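Local atomic coordinates of 11S globulin (Wrightia tinctoria, PDB entry 5WXU), a protein that probably serves as a hexameric seed storage protein and also binds the plant hormone auxin (indole-3-acetic acid). Residues V49-P54 with T374-D379; H110-A115 with Q149-I154. All coordinates share one frame; numbering follows the deposited sequence.

Contact 1. Residues V49-P54 with T374-D379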
ATOM      1  N   VAL B  49     -35.730 -16.105  -3.458  1.00 26.25           N
ATOM      2  CA  VAL B  49     -35.572 -14.674  -3.541  1.00 28.78           C
ATOM      3  C   VAL B  49     -36.698 -14.184  -4.464  1.00 32.09           C
ATOM      4  O   VAL B  49     -37.305 -14.980  -5.178  1.00 30.37           O
ATOM      5  CB  VAL B  49     -34.130 -14.280  -3.955  1.00 33.84           C
ATOM      6  CG1 VAL B  49     -33.116 -15.046  -3.106  1.00 37.89           C
ATOM      7  CG2 VAL B  49     -33.880 -14.509  -5.414  1.00 33.03           C
ATOM      8  N   ASN B  50     -37.097 -12.944  -4.330  1.00 27.53           N
ATOM      9  CA  ASN B  50     -38.192 -12.407  -5.125  1.00 32.56           C
ATOM     10  C   ASN B  50     -37.797 -10.997  -5.412  1.00 26.36           C
ATOM     11  O   ASN B  50     -37.167 -10.383  -4.584  1.00 26.06           O
ATOM     12  CB  ASN B  50     -39.545 -12.390  -4.352  1.00 36.04           C
ATOM     13  CG  ASN B  50     -39.987 -13.770  -3.911  1.00 45.12           C
ATOM     14  OD1 ASN B  50     -39.932 -14.101  -2.724  1.00 56.95           O
ATOM     15  ND2 ASN B  50     -40.400 -14.598  -4.862  1.00 45.67           N
ATOM     16  N   PRO B  51     -38.211 -10.462  -6.548  1.00 29.33           N
ATOM     17  CA  PRO B  51     -38.190  -9.017  -6.739  1.00 29.08           C
ATOM     18  C   PRO B  51     -39.074  -8.397  -5.685  1.00 28.35           C
ATOM     19  O   PRO B  51     -40.090  -9.026  -5.230  1.00 25.75           O
ATOM     20  CB  PRO B  51     -38.785  -8.818  -8.153  1.00 27.34           C
ATOM     21  CG  PRO B  51     -38.817 -10.156  -8.779  1.00 30.78           C
ATOM     22  CD  PRO B  51     -38.865 -11.147  -7.687  1.00 30.76           C
ATOM     23  N   LEU B  52     -38.666  -7.218  -5.226  1.00 23.50           N
ATOM     24  CA  LEU B  52     -39.274  -6.603  -4.051  1.00 24.90           C
ATOM     25  C   LEU B  52     -39.688  -5.216  -4.432  1.00 22.88           C
ATOM     26  O   LEU B  52     -38.995  -4.549  -5.214  1.00 24.15           O
ATOM     27  CB  LEU B  52     -38.244  -6.472  -2.875  1.00 25.32           C
ATOM     28  CG  LEU B  52     -37.602  -7.754  -2.391  1.00 27.91           C
ATOM     29  CD1 LEU B  52     -36.641  -7.496  -1.247  1.00 30.14           C
ATOM     30  CD2 LEU B  52     -38.746  -8.665  -1.947  1.00 34.64           C
ATOM     31  N   GLU B  53     -40.774  -4.726  -3.825  1.00 22.28           N
ATOM     32  CA  GLU B  53     -41.194  -3.336  -3.950  1.00 26.54           C
ATOM     33  C   GLU B  53     -41.119  -2.668  -2.588  1.00 21.90           C
ATOM     34  O   GLU B  53     -41.057  -3.376  -1.597  1.00 23.93           O
ATOM     35  CB  GLU B  53     -42.589  -3.300  -4.605  1.00 32.93           C
ATOM     36  CG  GLU B  53     -42.445  -3.327  -6.114  1.00 36.56           C
ATOM     37  CD  GLU B  53     -43.727  -3.357  -6.858  1.00 50.94           C
ATOM     38  OE1 GLU B  53     -44.763  -3.753  -6.245  1.00 57.37           O
ATOM     39  OE2 GLU B  53     -43.683  -2.968  -8.059  1.00 57.35           O
ATOM     40  N   PRO B  54     -41.096  -1.320  -2.544  1.00 22.19           N
ATOM     41  CA  PRO B  54     -41.044  -0.647  -1.285  1.00 23.28           C
ATOM     42  C   PRO B  54     -42.241  -0.981  -0.381  1.00 26.26           C
ATOM     43  O   PRO B  54     -43.293  -1.405  -0.876  1.00 25.44           O
ATOM     44  CB  PRO B  54     -41.053   0.819  -1.645  1.00 25.79           C
ATOM     45  CG  PRO B  54     -40.719   0.916  -3.079  1.00 25.11           C
ATOM     46  CD  PRO B  54     -40.963  -0.409  -3.692  1.00 23.20           C
ATOM     47  N   THR B 374     -35.075 -24.363  -7.998  1.00 26.59           N
ATOM     48  CA  THR B 374     -34.841 -22.964  -8.271  1.00 27.83           C
ATOM     49  C   THR B 374     -35.227 -21.981  -7.142  1.00 28.29           C
ATOM     50  O   THR B 374     -36.256 -22.112  -6.449  1.00 23.26           O
ATOM     51  CB  THR B 374     -35.488 -22.528  -9.599  1.00 28.25           C
ATOM     52  OG1 THR B 374     -34.971 -21.254  -9.989  1.00 28.08           O
ATOM     53  CG2 THR B 374     -36.935 -22.397  -9.543  1.00 31.55           C
ATOM     54  N   VAL B 375     -34.406 -20.952  -7.009  1.00 24.35           N
ATOM     55  CA  VAL B 375     -34.557 -19.990  -5.977  1.00 24.81           C
ATOM     56  C   VAL B 375     -35.520 -18.889  -6.435  1.00 23.55           C
ATOM     57  O   VAL B 375     -36.238 -18.307  -5.632  1.00 25.19           O
ATOM     58  CB  VAL B 375     -33.125 -19.476  -5.623  1.00 27.16           C
ATOM     59  CG1 VAL B 375     -33.161 -18.133  -4.968  1.00 27.62           C
ATOM     60  CG2 VAL B 375     -32.447 -20.511  -4.762  1.00 28.68           C
ATOM     61  N   TYR B 376     -35.523 -18.595  -7.733  1.00 22.92           N
ATOM     62  CA  TYR B 376     -36.502 -17.686  -8.340  1.00 22.75           C
ATOM     63  C   TYR B 376     -36.519 -17.991  -9.822  1.00 24.67           C
ATOM     64  O   TYR B 376     -35.463 -18.194 -10.451  1.00 22.18           O
ATOM     65  CB  TYR B 376     -36.196 -16.188  -8.120  1.00 22.30           C
ATOM     66  CG  TYR B 376     -37.214 -15.266  -8.713  1.00 22.77           C
ATOM     67  CD1 TYR B 376     -38.502 -15.191  -8.165  1.00 25.64           C
ATOM     68  CD2 TYR B 376     -36.994 -14.553  -9.897  1.00 23.71           C
ATOM     69  CE1 TYR B 376     -39.467 -14.360  -8.694  1.00 25.69           C
ATOM     70  CE2 TYR B 376     -37.968 -13.687 -10.422  1.00 23.06           C
ATOM     71  CZ  TYR B 376     -39.239 -13.637  -9.846  1.00 24.61           C
ATOM     72  OH  TYR B 376     -40.247 -12.800 -10.363  1.00 21.46           O
ATOM     73  N   ASP B 377     -37.711 -18.005 -10.411  1.00 24.24           N
ATOM     74  CA  ASP B 377     -37.782 -18.066 -11.879  1.00 24.98           C
ATOM     75  C   ASP B 377     -39.040 -17.322 -12.257  1.00 25.90           C
ATOM     76  O   ASP B 377     -40.128 -17.891 -12.085  1.00 28.60           O
ATOM     77  CB  ASP B 377     -37.833 -19.506 -12.429  1.00 23.11           C
ATOM     78  CG  ASP B 377     -37.766 -19.572 -14.007  1.00 24.57           C
ATOM     79  OD1 ASP B 377     -37.608 -18.539 -14.693  1.00 22.92           O
ATOM     80  OD2 ASP B 377     -37.751 -20.689 -14.575  1.00 27.28           O
ATOM     81  N   GLY B 378     -38.893 -16.082 -12.718  1.00 23.22           N
ATOM     82  CA  GLY B 378     -40.026 -15.212 -13.049  1.00 25.97           C
ATOM     83  C   GLY B 378     -39.656 -13.860 -13.592  1.00 25.90           C
ATOM     84  O   GLY B 378     -38.488 -13.589 -13.902  1.00 24.71           O
ATOM     85  N   ASP B 379     -40.656 -12.999 -13.731  1.00 24.47           N
ATOM     86  CA  ASP B 379     -40.466 -11.673 -14.259  1.00 29.60           C
ATOM     87  C   ASP B 379     -39.750 -10.731 -13.329  1.00 28.32           C
ATOM     88  O   ASP B 379     -39.804 -10.904 -12.088  1.00 28.79           O
ATOM     89  CB  ASP B 379     -41.810 -11.031 -14.592  1.00 31.59           C
ATOM     90  CG  ASP B 379     -42.573 -11.807 -15.681  1.00 42.43           C
ATOM     91  OD1 ASP B 379     -41.921 -12.411 -16.581  1.00 43.67           O
ATOM     92  OD2 ASP B 379     -43.827 -11.759 -15.636  1.00 47.76           O
TER

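Contact 2. Residues H110-A115 with Q149-I154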
ATOM      1  N   HIS B 110     -32.678  15.999 -12.688  1.00 22.25           N
ATOM      2  CA  HIS B 110     -31.375  16.668 -12.532  1.00 23.69           C
ATOM      3  C   HIS B 110     -31.458  17.705 -11.449  1.00 21.71           C
ATOM      4  O   HIS B 110     -32.524  18.263 -11.111  1.00 21.59           O
ATOM      5  CB  HIS B 110     -30.816  17.233 -13.849  1.00 24.86           C
ATOM      6  CG  HIS B 110     -31.508  18.448 -14.337  1.00 26.32           C
ATOM      7  ND1 HIS B 110     -32.582  18.402 -15.206  1.00 33.28           N
ATOM      8  CD2 HIS B 110     -31.242  19.755 -14.126  1.00 31.09           C
ATOM      9  CE1 HIS B 110     -32.985  19.645 -15.452  1.00 29.19           C
ATOM     10  NE2 HIS B 110     -32.180  20.485 -14.822  1.00 32.59           N
ATOM     11  N   GLY B 111     -30.329  17.913 -10.780  1.00 19.45           N
ATOM     12  CA  GLY B 111     -30.337  18.826  -9.671  1.00 19.76           C
ATOM     13  C   GLY B 111     -28.969  19.107  -9.101  1.00 20.05           C
ATOM     14  O   GLY B 111     -28.016  18.973  -9.791  1.00 21.08           O
ATOM     15  N   ILE B 112     -28.917  19.455  -7.832  1.00 22.22           N
ATOM     16  CA  ILE B 112     -27.637  19.849  -7.180  1.00 20.84           C
ATOM     17  C   ILE B 112     -27.488  18.948  -5.959  1.00 21.32           C
ATOM     18  O   ILE B 112     -28.492  18.605  -5.239  1.00 19.00           O
ATOM     19  CB  ILE B 112     -27.705  21.282  -6.601  1.00 23.50           C
ATOM     20  CG1 ILE B 112     -28.260  22.311  -7.614  1.00 28.89           C
ATOM     21  CG2 ILE B 112     -26.370  21.698  -6.075  1.00 23.24           C
ATOM     22  CD1 ILE B 112     -27.429  22.409  -8.821  1.00 34.48           C
ATOM     23  N   LEU B 113     -26.283  18.473  -5.733  1.00 19.94           N
ATOM     24  CA  LEU B 113     -26.029  17.673  -4.523  1.00 18.56           C
ATOM     25  C   LEU B 113     -24.908  18.331  -3.808  1.00 16.31           C
ATOM     26  O   LEU B 113     -23.907  18.674  -4.412  1.00 17.97           O
ATOM     27  CB  LEU B 113     -25.675  16.238  -4.903  1.00 21.90           C
ATOM     28  CG  LEU B 113     -25.258  15.360  -3.738  1.00 23.76           C
ATOM     29  CD1 LEU B 113     -26.016  14.061  -3.649  1.00 25.87           C
ATOM     30  CD2 LEU B 113     -23.801  15.055  -3.843  1.00 25.74           C
ATOM     31  N   GLY B 114     -25.051  18.473  -2.510  1.00 15.60           N
ATOM     32  CA  GLY B 114     -23.954  18.943  -1.671  1.00 18.13           C
ATOM     33  C   GLY B 114     -23.425  17.804  -0.851  1.00 17.87           C
ATOM     34  O   GLY B 114     -24.172  16.889  -0.441  1.00 18.55           O
ATOM     35  N   ALA B 115     -22.104  17.840  -0.610  1.00 16.34           N
ATOM     36  CA  ALA B 115     -21.466  16.870   0.246  1.00 18.13           C
ATOM     37  C   ALA B 115     -20.377  17.622   0.990  1.00 17.91           C
ATOM     38  O   ALA B 115     -19.614  18.379   0.372  1.00 16.84           O
ATOM     39  CB  ALA B 115     -20.886  15.767  -0.605  1.00 20.14           C
ATOM     40  N   GLN B 149     -18.860  24.930   0.330  1.00 17.74           N
ATOM     41  CA  GLN B 149     -18.069  23.952  -0.414  1.00 17.91           C
ATOM     42  C   GLN B 149     -18.666  23.720  -1.798  1.00 19.89           C
ATOM     43  O   GLN B 149     -19.860  23.990  -2.030  1.00 19.96           O
ATOM     44  CB  GLN B 149     -17.924  22.658   0.390  1.00 16.27           C
ATOM     45  CG  GLN B 149     -16.978  22.832   1.592  1.00 16.43           C
ATOM     46  CD  GLN B 149     -16.756  21.568   2.397  1.00 17.32           C
ATOM     47  OE1 GLN B 149     -17.177  20.501   2.020  1.00 19.63           O
ATOM     48  NE2 GLN B 149     -16.025  21.694   3.488  1.00 19.24           N
ATOM     49  N   LYS B 150     -17.867  23.086  -2.656  0.50 20.86           N
ATOM     50  CA  LYS B 150     -18.297  22.734  -3.989  0.50 21.17           C
ATOM     51  C   LYS B 150     -19.592  21.984  -3.970  0.50 20.13           C
ATOM     52  O   LYS B 150     -19.794  21.070  -3.165  0.50 23.46           O
ATOM     53  CB  LYS B 150     -17.296  21.846  -4.723  0.50 20.77           C
ATOM     54  CG  LYS B 150     -17.978  21.141  -5.897  0.50 21.02           C
ATOM     55  CD  LYS B 150     -17.049  20.298  -6.711  0.50 20.89           C
ATOM     56  CE  LYS B 150     -17.639  19.849  -8.047  0.50 19.16           C
ATOM     57  NZ  LYS B 150     -18.476  20.740  -8.917  0.50 17.62           N
ATOM     58  N   VAL B 151     -20.436  22.323  -4.932  1.00 19.55           N
ATOM     59  CA  VAL B 151     -21.661  21.616  -5.144  1.00 21.38           C
ATOM     60  C   VAL B 151     -21.525  20.828  -6.437  1.00 21.24           C
ATOM     61  O   VAL B 151     -20.656  21.147  -7.270  1.00 24.59           O
ATOM     62  CB  VAL B 151     -22.879  22.565  -5.030  1.00 25.71           C
ATOM     63  CG1 VAL B 151     -22.916  23.075  -3.562  1.00 25.74           C
ATOM     64  CG2 VAL B 151     -22.850  23.725  -6.031  1.00 25.39           C
ATOM     65  N   HIS B 152     -22.314  19.778  -6.536  1.00 20.01           N
ATOM     66  CA  HIS B 152     -22.249  18.832  -7.637  1.00 21.17           C
ATOM     67  C   HIS B 152     -23.527  18.882  -8.421  1.00 22.70           C
ATOM     68  O   HIS B 152     -24.583  18.890  -7.835  1.00 21.59           O
ATOM     69  CB  HIS B 152     -21.989  17.487  -7.126  1.00 21.57           C
ATOM     70  CG  HIS B 152     -20.732  17.368  -6.325  1.00 23.45           C
ATOM     71  ND1 HIS B 152     -19.538  16.974  -6.872  1.00 25.87           N
ATOM     72  CD2 HIS B 152     -20.483  17.611  -5.011  1.00 23.88           C
ATOM     73  CE1 HIS B 152     -18.605  16.964  -5.923  1.00 24.62           C
ATOM     74  NE2 HIS B 152     -19.145  17.386  -4.803  1.00 23.11           N
ATOM     75  N   PHE B 153     -23.409  18.855  -9.754  1.00 22.04           N
ATOM     76  CA  PHE B 153     -24.580  18.952 -10.586  1.00 22.61           C
ATOM     77  C   PHE B 153     -24.852  17.548 -11.037  1.00 20.60           C
ATOM     78  O   PHE B 153     -24.088  16.954 -11.809  1.00 23.23           O
ATOM     79  CB  PHE B 153     -24.327  19.946 -11.710  1.00 28.29           C
ATOM     80  CG  PHE B 153     -24.009  21.296 -11.193  1.00 33.81           C
ATOM     81  CD1 PHE B 153     -22.712  21.618 -10.797  1.00 39.18           C
ATOM     82  CD2 PHE B 153     -25.011  22.202 -10.964  1.00 40.56           C
ATOM     83  CE1 PHE B 153     -22.421  22.852 -10.255  1.00 42.60           C
ATOM     84  CE2 PHE B 153     -24.728  23.448 -10.422  1.00 40.66           C
ATOM     85  CZ  PHE B 153     -23.442  23.772 -10.068  1.00 42.97           C
ATOM     86  N   ILE B 154     -25.957  17.012 -10.578  1.00 18.43           N
ATOM     87  CA  ILE B 154     -26.306  15.611 -10.795  1.00 19.33           C
ATOM     88  C   ILE B 154     -27.413  15.487 -11.842  1.00 20.58           C
ATOM     89  O   ILE B 154     -28.235  16.413 -12.048  1.00 19.96           O
ATOM     90  CB  ILE B 154     -26.646  14.861  -9.490  1.00 20.90           C
ATOM     91  CG1 ILE B 154     -27.907  15.457  -8.833  1.00 20.39           C
ATOM     92  CG2 ILE B 154     -25.420  14.835  -8.581  1.00 19.58           C
ATOM     93  CD1 ILE B 154     -28.508  14.677  -7.699  1.00 20.14           C
TER
HETATM   94  O   HOH W   1     -20.892  20.429  -0.884  1.00 19.70           O
HETATM   95  O   HOH W   2     -17.856  18.122  -2.548  1.00 31.67           O
HETATM   96  O   HOH W   3     -17.098  19.251  -0.605  1.00 33.21           O

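Contact 1. Residues V49-P54 with T374-D379
The hydroxyl of Tyr376, against which the ring of Pro51 packs, donates to the backbone oxygen of Asp379, with 2.6 Å between OH and O. The bond lies in the carbonyl plane on a lone pair, and Asp379 O sits at the edge of the tyrosine ring, in its plane, which helps to fix the far end of the side chain. A chi1 of -179° turns the tyrosine side chain away from its own backbone N and lays the ring by Pro51. The proline comes over one face of the ring, its CD 3.3 Å from Tyr376 CZ, and its CG also approaches Asp379 O. The amide of Asn50 stands almost perpendicular to the ring, 88° between the planes, while its OD1 hydrogen-bonds a glycerol, probably from the crystallisation liquor. Nearer the start of the loop, Val49 N donates to Val375 O at 3.1 Å, reaching the carbonyl from above its plane. Beside this bond Val49 CG1 meets Val375 CG1 at 3.6 Å. The loop before strand 56-60 thereby packs on residues 374-379 of the C-terminal cupin, where Val375 and Tyr376 both face Val367 of strand 361-368 in a classic beta bulge.

Contact 2. Residues H110-A115 with Q149-I154
Ile112 and Phe153 form an antiparallel non-hydrogen-bonded pair, their side chains side by side on one face of the sheet. With Ile112 CG1 beside the backbone N (chi1 -49°), its terminal CD1 swings back to Phe153 CD2, a close 3.2 Å, while the other branch, CG2, meets Val151 CB at 3.7 Å. Cutting Ile112 back to an alanine removes CD1 and CG2, which would probably leave the Phe153 ring without its aliphatic neighbour and open a gap beside Val151. The flanking pairs, Gly111 with Ile154 and Leu113 with His152, each close with two backbone hydrogen bonds, the shortest from Leu113 N to His152 O at 2.7 Å. On the other face of the sheet Ile154 CG2 packs on Leu113 CB at 3.9 Å.

Toward Ala115 and Gln149 the strands part and water takes over. One water accepts from Ala115 N and donates to Lys150 O at 2.6 Å; another donates both to Ala115 O and to Gln149 OE1, which in addition accepts from Phe117 N. A third lies in the plane of the His152 ring, 2.7 Å from NE2, while Lys150 CG lies over one face of that imidazole, offset toward the rim. A citrate, probably from the crystallisation liquor, hydrogen-bonds His152 ND1 and Phe153 N.

Strand 110-115 is paired on one edge with 146-155 and on the other with 168-172, whose Trp169 touches both Ile112 and Val151; Phe124 of strand 124-126 meets Val151, and Ile160 of strand 158-162 packs on Ile154.

Overall arrangement
The two contacts lie on opposite sides of the chain's centre, their own centres about 35 Å apart and their nearest atoms about 19 Å apart. In sequence, both segments of contact 2 fall between those of contact 1. Contact 2 is local, joining two strands of one sheet within the N-terminal cupin. Contact 1 spans some 320 residues and brings the loop before strand 56-60 onto strand 376-377 of the C-terminal cupin, so it ties together the halves of the bicupin. The contacts share no sheet. Both also reach the hexamer's interfaces: Thr374 packs on Pro228 of a second subunit, and Gln149 on Ala428 of a different neighbouring subunit.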